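Local coordinates for protein 4-alpha-glucanotransferase (Aquifex aeolicus, PDB 1TZ7) that belongs to the 4-alpha-glucanotransferase family of enzymes, also known as amylomaltases or D-enzymes, and folds around a beta/alpha barrel, at residues A[21-27]-A[451-457]; A[442-448]-A[497-503]. All coordinates share one frame; numbering follows the deposited sequence.

Interaction 1 (A[21-27]-A[451-457]); sequences MRLAGIL and KFAIIQM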
ATOM      1  N   MET A  21       5.651 -20.662 -15.295  1.00 52.15           N
ATOM      2  CA  MET A  21       5.141 -19.359 -14.847  1.00 42.30           C
ATOM      3  C   MET A  21       6.271 -18.562 -14.160  1.00 41.75           C
ATOM      4  O   MET A  21       6.601 -18.804 -12.997  1.00 41.16           O
ATOM      5  CB  MET A  21       3.938 -19.558 -13.888  1.00 46.83           C
ATOM      6  CG  MET A  21       3.820 -18.515 -12.733  1.00 68.24           C
ATOM      7  SD  MET A  21       2.371 -17.395 -12.870  1.00 63.65           S
ATOM      8  CE  MET A  21       1.001 -18.581 -13.309  1.00 65.57           C
ATOM      9  N   ARG A  22       6.863 -17.628 -14.903  1.00 34.33           N
ATOM     10  CA  ARG A  22       7.984 -16.831 -14.405  1.00 32.75           C
ATOM     11  C   ARG A  22       7.799 -15.374 -14.788  1.00 26.06           C
ATOM     12  O   ARG A  22       8.012 -14.993 -15.940  1.00 29.02           O
ATOM     13  CB  ARG A  22       9.304 -17.344 -14.984  1.00 35.11           C
ATOM     14  CG  ARG A  22       9.673 -18.738 -14.546  1.00 33.29           C
ATOM     15  CD  ARG A  22      10.951 -19.270 -15.195  1.00 30.67           C
ATOM     16  NE  ARG A  22      12.090 -18.381 -14.972  1.00 32.49           N
ATOM     17  CZ  ARG A  22      12.692 -18.210 -13.795  1.00 24.57           C
ATOM     18  NH1 ARG A  22      13.722 -17.377 -13.687  1.00 26.24           N
ATOM     19  NH2 ARG A  22      12.265 -18.870 -12.719  1.00 25.42           N
ATOM     20  N   LEU A  23       7.408 -14.558 -13.821  1.00 24.22           N
ATOM     21  CA  LEU A  23       7.089 -13.167 -14.086  1.00 21.25           C
ATOM     22  C   LEU A  23       8.018 -12.241 -13.346  1.00 28.62           C
ATOM     23  O   LEU A  23       8.562 -12.596 -12.308  1.00 27.96           O
ATOM     24  CB  LEU A  23       5.652 -12.881 -13.689  1.00 27.68           C
ATOM     25  CG  LEU A  23       4.612 -13.639 -14.517  1.00 41.85           C
ATOM     26  CD1 LEU A  23       4.096 -14.797 -13.774  1.00 47.71           C
ATOM     27  CD2 LEU A  23       3.497 -12.741 -14.900  1.00 44.05           C
ATOM     28  N   ALA A  24       8.196 -11.044 -13.896  1.00 23.27           N
ATOM     29  CA  ALA A  24       8.988 -10.004 -13.259  1.00 26.98           C
ATOM     30  C   ALA A  24       8.155  -8.733 -13.120  1.00 32.75           C
ATOM     31  O   ALA A  24       7.236  -8.502 -13.890  1.00 27.27           O
ATOM     32  CB  ALA A  24      10.236  -9.728 -14.069  1.00 31.12           C
ATOM     33  N   GLY A  25       8.485  -7.912 -12.137  1.00 30.88           N
ATOM     34  CA  GLY A  25       7.767  -6.674 -11.922  1.00 29.96           C
ATOM     35  C   GLY A  25       8.607  -5.612 -11.273  1.00 34.29           C
ATOM     36  O   GLY A  25       9.747  -5.859 -10.875  1.00 27.03           O
ATOM     37  N   ILE A  26       8.041  -4.415 -11.166  1.00 26.21           N
ATOM     38  CA  ILE A  26       8.692  -3.319 -10.495  1.00 26.23           C
ATOM     39  C   ILE A  26       7.831  -2.838  -9.333  1.00 29.32           C
ATOM     40  O   ILE A  26       6.615  -2.730  -9.458  1.00 28.17           O
ATOM     41  CB  ILE A  26       8.956  -2.158 -11.492  1.00 27.96           C
ATOM     42  CG1 ILE A  26      10.034  -2.569 -12.508  1.00 29.52           C
ATOM     43  CG2 ILE A  26       9.386  -0.888 -10.738  1.00 28.24           C
ATOM     44  CD1 ILE A  26      10.362  -1.500 -13.533  1.00 40.54           C
ATOM     45  N   LEU A  27       8.476  -2.566  -8.198  1.00 28.12           N
ATOM     46  CA  LEU A  27       7.815  -1.930  -7.068  1.00 23.35           C
ATOM     47  C   LEU A  27       7.998  -0.410  -7.156  1.00 26.33           C
ATOM     48  O   LEU A  27       9.112   0.104  -7.030  1.00 25.88           O
ATOM     49  CB  LEU A  27       8.380  -2.475  -5.745  1.00 28.17           C
ATOM     50  CG  LEU A  27       8.004  -1.738  -4.444  1.00 32.07           C
ATOM     51  CD1 LEU A  27       6.512  -1.595  -4.304  1.00 43.08           C
ATOM     52  CD2 LEU A  27       8.591  -2.477  -3.240  1.00 36.79           C
ATOM     53  N   LYS A 451       8.208 -17.537  -8.516  1.00 28.80           N
ATOM     54  CA  LYS A 451       7.322 -17.298  -9.653  1.00 31.94           C
ATOM     55  C   LYS A 451       7.198 -15.800  -9.975  1.00 29.42           C
ATOM     56  O   LYS A 451       7.084 -15.428 -11.126  1.00 26.09           O
ATOM     57  CB  LYS A 451       5.940 -17.923  -9.424  1.00 28.98           C
ATOM     58  CG  LYS A 451       5.110 -17.282  -8.330  1.00 27.96           C
ATOM     59  CD  LYS A 451       3.754 -18.021  -8.164  1.00 33.19           C
ATOM     60  CE  LYS A 451       2.836 -17.304  -7.171  1.00 35.71           C
ATOM     61  NZ  LYS A 451       1.547 -18.036  -6.965  1.00 33.87           N
ATOM     62  N   PHE A 452       7.226 -14.955  -8.939  1.00 26.41           N
ATOM     63  CA  PHE A 452       7.254 -13.482  -9.128  1.00 24.08           C
ATOM     64  C   PHE A 452       8.581 -12.915  -8.617  1.00 28.10           C
ATOM     65  O   PHE A 452       8.930 -13.102  -7.459  1.00 28.64           O
ATOM     66  CB  PHE A 452       6.108 -12.802  -8.355  1.00 28.16           C
ATOM     67  CG  PHE A 452       4.709 -13.228  -8.792  1.00 29.62           C
ATOM     68  CD1 PHE A 452       4.499 -13.941  -9.963  1.00 30.21           C
ATOM     69  CD2 PHE A 452       3.606 -12.894  -8.014  1.00 34.72           C
ATOM     70  CE1 PHE A 452       3.214 -14.316 -10.338  1.00 33.68           C
ATOM     71  CE2 PHE A 452       2.328 -13.272  -8.395  1.00 34.32           C
ATOM     72  CZ  PHE A 452       2.138 -13.977  -9.550  1.00 31.07           C
ATOM     73  N   ALA A 453       9.302 -12.215  -9.490  1.00 23.48           N
ATOM     74  CA  ALA A 453      10.499 -11.480  -9.100  1.00 23.46           C
ATOM     75  C   ALA A 453      10.239  -9.989  -9.237  1.00 30.86           C
ATOM     76  O   ALA A 453       9.873  -9.519 -10.306  1.00 27.44           O
ATOM     77  CB  ALA A 453      11.658 -11.884  -9.957  1.00 25.83           C
ATOM     78  N   ILE A 454      10.427  -9.247  -8.148  1.00 26.62           N
ATOM     79  CA  ILE A 454      10.104  -7.819  -8.126  1.00 27.96           C
ATOM     80  C   ILE A 454      11.333  -6.999  -7.786  1.00 31.38           C
ATOM     81  O   ILE A 454      11.990  -7.239  -6.777  1.00 32.39           O
ATOM     82  CB  ILE A 454       8.976  -7.533  -7.104  1.00 27.51           C
ATOM     83  CG1 ILE A 454       7.734  -8.389  -7.417  1.00 33.95           C
ATOM     84  CG2 ILE A 454       8.617  -6.031  -7.101  1.00 36.39           C
ATOM     85  CD1 ILE A 454       6.814  -7.789  -8.447  1.00 46.87           C
ATOM     86  N   ILE A 455      11.642  -6.032  -8.644  1.00 28.54           N
ATOM     87  CA  ILE A 455      12.744  -5.098  -8.414  1.00 26.64           C
ATOM     88  C   ILE A 455      12.178  -3.764  -7.936  1.00 28.70           C
ATOM     89  O   ILE A 455      11.328  -3.187  -8.593  1.00 25.51           O
ATOM     90  CB  ILE A 455      13.527  -4.875  -9.733  1.00 29.80           C
ATOM     91  CG1 ILE A 455      13.944  -6.219 -10.349  1.00 32.64           C
ATOM     92  CG2 ILE A 455      14.746  -3.999  -9.493  1.00 31.75           C
ATOM     93  CD1 ILE A 455      14.330  -6.123 -11.809  1.00 32.55           C
ATOM     94  N   GLN A 456      12.660  -3.268  -6.797  1.00 27.98           N
ATOM     95  CA  GLN A 456      12.336  -1.903  -6.395  1.00 27.56           C
ATOM     96  C   GLN A 456      12.962  -0.923  -7.381  1.00 30.16           C
ATOM     97  O   GLN A 456      14.100  -1.097  -7.797  1.00 28.29           O
ATOM     98  CB  GLN A 456      12.811  -1.600  -4.959  1.00 31.92           C
ATOM     99  CG  GLN A 456      11.994  -0.476  -4.292  1.00 33.30           C
ATOM    100  CD  GLN A 456      12.466  -0.114  -2.882  1.00 34.39           C
ATOM    101  OE1 GLN A 456      11.824   0.691  -2.202  1.00 30.56           O
ATOM    102  NE2 GLN A 456      13.577  -0.697  -2.450  1.00 31.85           N
ATOM    103  N   MET A 457      12.205   0.101  -7.755  1.00 25.96           N
ATOM    104  CA  MET A 457      12.620   1.007  -8.823  1.00 27.30           C
ATOM    105  C   MET A 457      13.978   1.627  -8.507  1.00 30.14           C
ATOM    106  O   MET A 457      14.805   1.789  -9.391  1.00 25.18           O
ATOM    107  CB  MET A 457      11.575   2.106  -9.032  1.00 27.71           C
ATOM    108  CG  MET A 457      11.862   3.014 -10.222  1.00 32.51           C
ATOM    109  SD  MET A 457      11.769   2.129 -11.801  1.00 40.84           S
ATOM    110  CE  MET A 457      11.737   3.492 -12.942  1.00 46.55           C
TER
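Rotation about two bonds of Ile-454 decides how it meets Gly-25 and Leu-27. With CG1 beside the backbone N (chi1 -56°), CG2 lies 3.8 Å from CB of Leu-27, whereas the second torsion (chi2 -85°) folds CD1 back to 3.8 Å from CA of Gly-25, a residue with no side chain to compete for that place. Gly-25 and Ile-454 are paired in a parallel register in which Leu-23, Phe-452, Ile-454, Leu-27 and Gln-456 share one face of the sheet, turned to the barrel interior, where Phe-302 meets the Phe-452 ring edge-to-face. Leu-23 and Phe-452 run alongside each other, CD1 of Leu-23 reaching the ring edge 3.6 Å from CE1 of Phe-452. Met-21, bent along its chain, brings SD to that edge too, 5.4 Å from the ring centroid of Phe-452, a Met-aromatic contact. On the other face, Ala-453 and Ile-455 pack against helix 437-447, and the side chains of Ile-26 and Met-457 meet at a slant, CG2 to SD 4.0 Å. Six backbone bonds join the two segments, their donors alternating between 21-27 and 451-457. The shortest, Gly-25 N to Ala-453 O at 2.8 Å, is also the most bent (143°). The last, Met-457 N to Leu-27 O at 3.2 Å, is given by the first residue of a helix. Because 23-27 is the first strand of the barrel and 452-456 the eighth, these bonds close the cylinder: backbone polarity is met within the sheet, leaving largely apolar side chains to line the barrel interior and pack beneath the helices.

Interaction 2 (A[442-448]-A[497-503]); sequences IRLVLIS and LLGIYGR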
ATOM      1  N   ILE A 442      20.137  -8.269  -8.728  1.00 24.84           N
ATOM      2  CA  ILE A 442      19.011  -8.391  -9.643  1.00 28.28           C
ATOM      3  C   ILE A 442      19.080  -9.736 -10.377  1.00 22.31           C
ATOM      4  O   ILE A 442      18.088 -10.441 -10.473  1.00 24.63           O
ATOM      5  CB  ILE A 442      18.995  -7.219 -10.650  1.00 30.22           C
ATOM      6  CG1 ILE A 442      18.463  -5.946  -9.972  1.00 29.32           C
ATOM      7  CG2 ILE A 442      18.122  -7.560 -11.864  1.00 31.84           C
ATOM      8  CD1 ILE A 442      18.822  -4.662 -10.705  1.00 32.68           C
ATOM      9  N   ARG A 443      20.264 -10.080 -10.880  1.00 24.27           N
ATOM     10  CA  ARG A 443      20.473 -11.368 -11.555  1.00 19.85           C
ATOM     11  C   ARG A 443      20.123 -12.547 -10.644  1.00 26.11           C
ATOM     12  O   ARG A 443      19.496 -13.499 -11.080  1.00 23.94           O
ATOM     13  CB  ARG A 443      21.913 -11.502 -12.022  1.00 22.29           C
ATOM     14  CG  ARG A 443      22.241 -10.699 -13.264  1.00 24.52           C
ATOM     15  CD  ARG A 443      23.679 -10.844 -13.720  1.00 27.26           C
ATOM     16  NE  ARG A 443      24.017  -9.907 -14.788  1.00 33.26           N
ATOM     17  CZ  ARG A 443      23.916 -10.176 -16.090  1.00 40.18           C
ATOM     18  NH1 ARG A 443      23.484 -11.362 -16.501  1.00 27.60           N
ATOM     19  NH2 ARG A 443      24.251  -9.254 -16.985  1.00 41.33           N
ATOM     20  N   LEU A 444      20.538 -12.467  -9.375  1.00 22.49           N
ATOM     21  CA  LEU A 444      20.275 -13.538  -8.400  1.00 28.28           C
ATOM     22  C   LEU A 444      18.763 -13.708  -8.165  1.00 29.02           C
ATOM     23  O   LEU A 444      18.258 -14.829  -8.057  1.00 26.87           O
ATOM     24  CB  LEU A 444      20.973 -13.224  -7.064  1.00 27.04           C
ATOM     25  CG  LEU A 444      22.225 -14.038  -6.657  1.00 35.79           C
ATOM     26  CD1 LEU A 444      22.864 -14.758  -7.813  1.00 28.56           C
ATOM     27  CD2 LEU A 444      23.229 -13.141  -5.974  1.00 26.41           C
ATOM     28  N   VAL A 445      18.055 -12.596  -8.084  1.00 24.76           N
ATOM     29  CA  VAL A 445      16.620 -12.627  -7.903  1.00 22.69           C
ATOM     30  C   VAL A 445      15.927 -13.211  -9.164  1.00 26.37           C
ATOM     31  O   VAL A 445      15.015 -14.028  -9.057  1.00 24.34           O
ATOM     32  CB  VAL A 445      16.071 -11.213  -7.589  1.00 25.11           C
ATOM     33  CG1 VAL A 445      14.556 -11.169  -7.742  1.00 32.04           C
ATOM     34  CG2 VAL A 445      16.479 -10.793  -6.188  1.00 24.98           C
ATOM     35  N   LEU A 446      16.386 -12.794 -10.342  1.00 25.64           N
ATOM     36  CA  LEU A 446      15.772 -13.210 -11.602  1.00 24.41           C
ATOM     37  C   LEU A 446      16.038 -14.688 -11.916  1.00 24.47           C
ATOM     38  O   LEU A 446      15.184 -15.366 -12.480  1.00 25.99           O
ATOM     39  CB  LEU A 446      16.275 -12.340 -12.766  1.00 21.09           C
ATOM     40  CG  LEU A 446      15.911 -10.850 -12.730  1.00 25.17           C
ATOM     41  CD1 LEU A 446      16.553 -10.120 -13.907  1.00 25.11           C
ATOM     42  CD2 LEU A 446      14.427 -10.647 -12.735  1.00 27.52           C
ATOM     43  N   ILE A 447      17.224 -15.178 -11.551  1.00 21.42           N
ATOM     44  CA  ILE A 447      17.614 -16.563 -11.850  1.00 21.01           C
ATOM     45  C   ILE A 447      16.902 -17.564 -10.928  1.00 19.93           C
ATOM     46  O   ILE A 447      16.854 -18.756 -11.221  1.00 22.70           O
ATOM     47  CB  ILE A 447      19.162 -16.745 -11.735  1.00 22.46           C
ATOM     48  CG1 ILE A 447      19.603 -18.026 -12.461  1.00 21.97           C
ATOM     49  CG2 ILE A 447      19.589 -16.809 -10.278  1.00 29.27           C
ATOM     50  CD1 ILE A 447      21.086 -18.141 -12.650  1.00 21.01           C
ATOM     51  N   SER A 448      16.364 -17.068  -9.818  1.00 20.52           N
ATOM     52  CA  SER A 448      15.659 -17.915  -8.854  1.00 24.78           C
ATOM     53  C   SER A 448      14.429 -18.536  -9.486  1.00 26.33           C
ATOM     54  O   SER A 448      14.014 -18.143 -10.574  1.00 24.95           O
ATOM     55  CB  SER A 448      15.242 -17.095  -7.646  1.00 25.40           C
ATOM     56  OG  SER A 448      14.143 -16.273  -7.966  1.00 28.00           O
ATOM     57  N   LEU A 497      18.020  -8.674 -19.621  1.00 26.64           N
ATOM     58  CA  LEU A 497      18.124  -9.503 -18.416  1.00 27.37           C
ATOM     59  C   LEU A 497      16.885 -10.370 -18.223  1.00 27.35           C
ATOM     60  O   LEU A 497      16.993 -11.547 -17.912  1.00 28.85           O
ATOM     61  CB  LEU A 497      18.332  -8.623 -17.180  1.00 28.21           C
ATOM     62  CG  LEU A 497      19.712  -8.677 -16.514  1.00 34.34           C
ATOM     63  CD1 LEU A 497      20.827  -8.567 -17.530  1.00 36.25           C
ATOM     64  CD2 LEU A 497      19.826  -7.582 -15.476  1.00 36.08           C
ATOM     65  N   LEU A 498      15.706  -9.775 -18.399  1.00 25.93           N
ATOM     66  CA  LEU A 498      14.452 -10.510 -18.254  1.00 23.92           C
ATOM     67  C   LEU A 498      14.411 -11.689 -19.225  1.00 25.12           C
ATOM     68  O   LEU A 498      13.985 -12.767 -18.866  1.00 29.02           O
ATOM     69  CB  LEU A 498      13.245  -9.588 -18.502  1.00 24.96           C
ATOM     70  CG  LEU A 498      12.973  -8.490 -17.464  1.00 26.43           C
ATOM     71  CD1 LEU A 498      11.598  -7.889 -17.688  1.00 28.54           C
ATOM     72  CD2 LEU A 498      13.098  -9.018 -16.037  1.00 31.87           C
ATOM     73  N   GLY A 499      14.865 -11.461 -20.460  1.00 24.27           N
ATOM     74  CA  GLY A 499      14.875 -12.500 -21.481  1.00 24.79           C
ATOM     75  C   GLY A 499      15.870 -13.607 -21.174  1.00 27.32           C
ATOM     76  O   GLY A 499      15.582 -14.776 -21.381  1.00 24.38           O
ATOM     77  N   ILE A 500      17.040 -13.225 -20.669  1.00 25.16           N
ATOM     78  CA  ILE A 500      18.088 -14.187 -20.312  1.00 28.84           C
ATOM     79  C   ILE A 500      17.601 -15.169 -19.242  1.00 27.39           C
ATOM     80  O   ILE A 500      17.915 -16.356 -19.299  1.00 19.99           O
ATOM     81  CB  ILE A 500      19.366 -13.431 -19.813  1.00 28.00           C
ATOM     82  CG1 ILE A 500      20.079 -12.770 -20.989  1.00 34.87           C
ATOM     83  CG2 ILE A 500      20.316 -14.383 -19.101  1.00 31.17           C
ATOM     84  CD1 ILE A 500      21.018 -11.636 -20.582  1.00 33.98           C
ATOM     85  N   TYR A 501      16.827 -14.663 -18.271  1.00 24.78           N
ATOM     86  CA  TYR A 501      16.365 -15.479 -17.139  1.00 24.57           C
ATOM     87  C   TYR A 501      14.894 -15.867 -17.279  1.00 31.69           C
ATOM     88  O   TYR A 501      14.256 -16.262 -16.307  1.00 27.80           O
ATOM     89  CB  TYR A 501      16.613 -14.736 -15.814  1.00 24.30           C
ATOM     90  CG  TYR A 501      18.074 -14.433 -15.597  1.00 21.82           C
ATOM     91  CD1 TYR A 501      18.993 -15.462 -15.419  1.00 27.98           C
ATOM     92  CD2 TYR A 501      18.546 -13.127 -15.608  1.00 23.01           C
ATOM     93  CE1 TYR A 501      20.346 -15.196 -15.240  1.00 21.46           C
ATOM     94  CE2 TYR A 501      19.892 -12.850 -15.429  1.00 21.17           C
ATOM     95  CZ  TYR A 501      20.788 -13.891 -15.245  1.00 28.71           C
ATOM     96  OH  TYR A 501      22.118 -13.619 -15.067  1.00 27.44           O
ATOM     97  N   GLY A 502      14.369 -15.763 -18.500  1.00 26.71           N
ATOM     98  CA  GLY A 502      13.099 -16.376 -18.849  1.00 24.99           C
ATOM     99  C   GLY A 502      11.915 -15.721 -18.156  1.00 30.36           C
ATOM    100  O   GLY A 502      10.938 -16.379 -17.841  1.00 27.79           O
ATOM    101  N   ARG A 503      12.013 -14.416 -17.919  1.00 26.02           N
ATOM    102  CA  ARG A 503      10.922 -13.665 -17.281  1.00 30.28           C
ATOM    103  C   ARG A 503      10.397 -12.549 -18.185  1.00 28.82           C
ATOM    104  O   ARG A 503       9.627 -11.694 -17.742  1.00 34.56           O
ATOM    105  CB  ARG A 503      11.400 -13.065 -15.973  1.00 27.86           C
ATOM    106  CG  ARG A 503      11.659 -14.068 -14.887  1.00 31.51           C
ATOM    107  CD  ARG A 503      11.951 -13.434 -13.567  1.00 26.43           C
ATOM    108  NE  ARG A 503      12.465 -14.380 -12.598  1.00 25.02           N
ATOM    109  CZ  ARG A 503      11.716 -15.063 -11.736  1.00 28.64           C
ATOM    110  NH1 ARG A 503      10.393 -14.914 -11.722  1.00 25.41           N
ATOM    111  NH2 ARG A 503      12.292 -15.898 -10.891  1.00 24.48           N
TER
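The ring of Tyr-501 lies between Arg-443 O over one face and CG2 of its own neighbour Ile-500 over the opposite face, the latter 3.8 Å above the ring plane and centred on it. The second flat group, the guanidinium of Arg-443, stands almost upright to that ring, the planes being 81° apart; CD1 of Leu-497 sits over one of its faces, while the Tyr-501 hydroxyl meets its edge in plane. There NH1 of Arg-443 donates to OH of Tyr-501 at 3.0 Å, so the phenol is held at its far end as well as along its ring. Leu-446 and Ile-447 reach the same ring obliquely, CB of Leu-446 coming within 3.7 Å of CD2 of Tyr-501. The two branches of Leu-446 part: CD1 lies between CD2 of Tyr-501 and CB of Leu-497, and CD2 packs against CD2 of Leu-498 and CD of Arg-503. Helix 491-500 ends here in a Schellman motif, with Gly-502 at positive phi as the C-prime residue and Arg-503 N bonded to Leu-498 O at 2.7 Å. This turn brings Arg-503 back to the C-terminal end of helix 437-447, one of the helices that surround the barrel. Its NE donates to Leu-446 O at 2.9 Å, in the carbonyl plane on a lone pair, and NH2 adds a weak bond to that oxygen; the stronger partner of NH2 is Ala-450 O, while NH1 bonds Leu-23 O. Leu-446 O at the helix end, with the carbonyls of Ala-450 and Leu-23, would probably favour this positive charge, although Arg-22 lies close. Nearby, OG of Ser-448 turns back to Val-445 O at 2.6 Å, tying that side chain to the helix's last turn.

From the N terminus, strand 23-27 is the first of the barrel and pairs on one edge with 60-62; its other edge is met 423 residues later by 451-457, where interaction 1 closes one long loop. Just before that strand comes helix 437-447, and interaction 2 joins its end to 497-503 over 48 residues. The segments alternate along the chain, so the two loops cross, and their centres are about 9 Å apart. Arg-22 ties them directly: its NH2 lies 2.9 Å from Ser-448 O and its NH1 2.9 Å from Tyr-501 O, both probable hydrogen bonds. Together they link the closing seam of the barrel, an outer helix and the C-terminal turn.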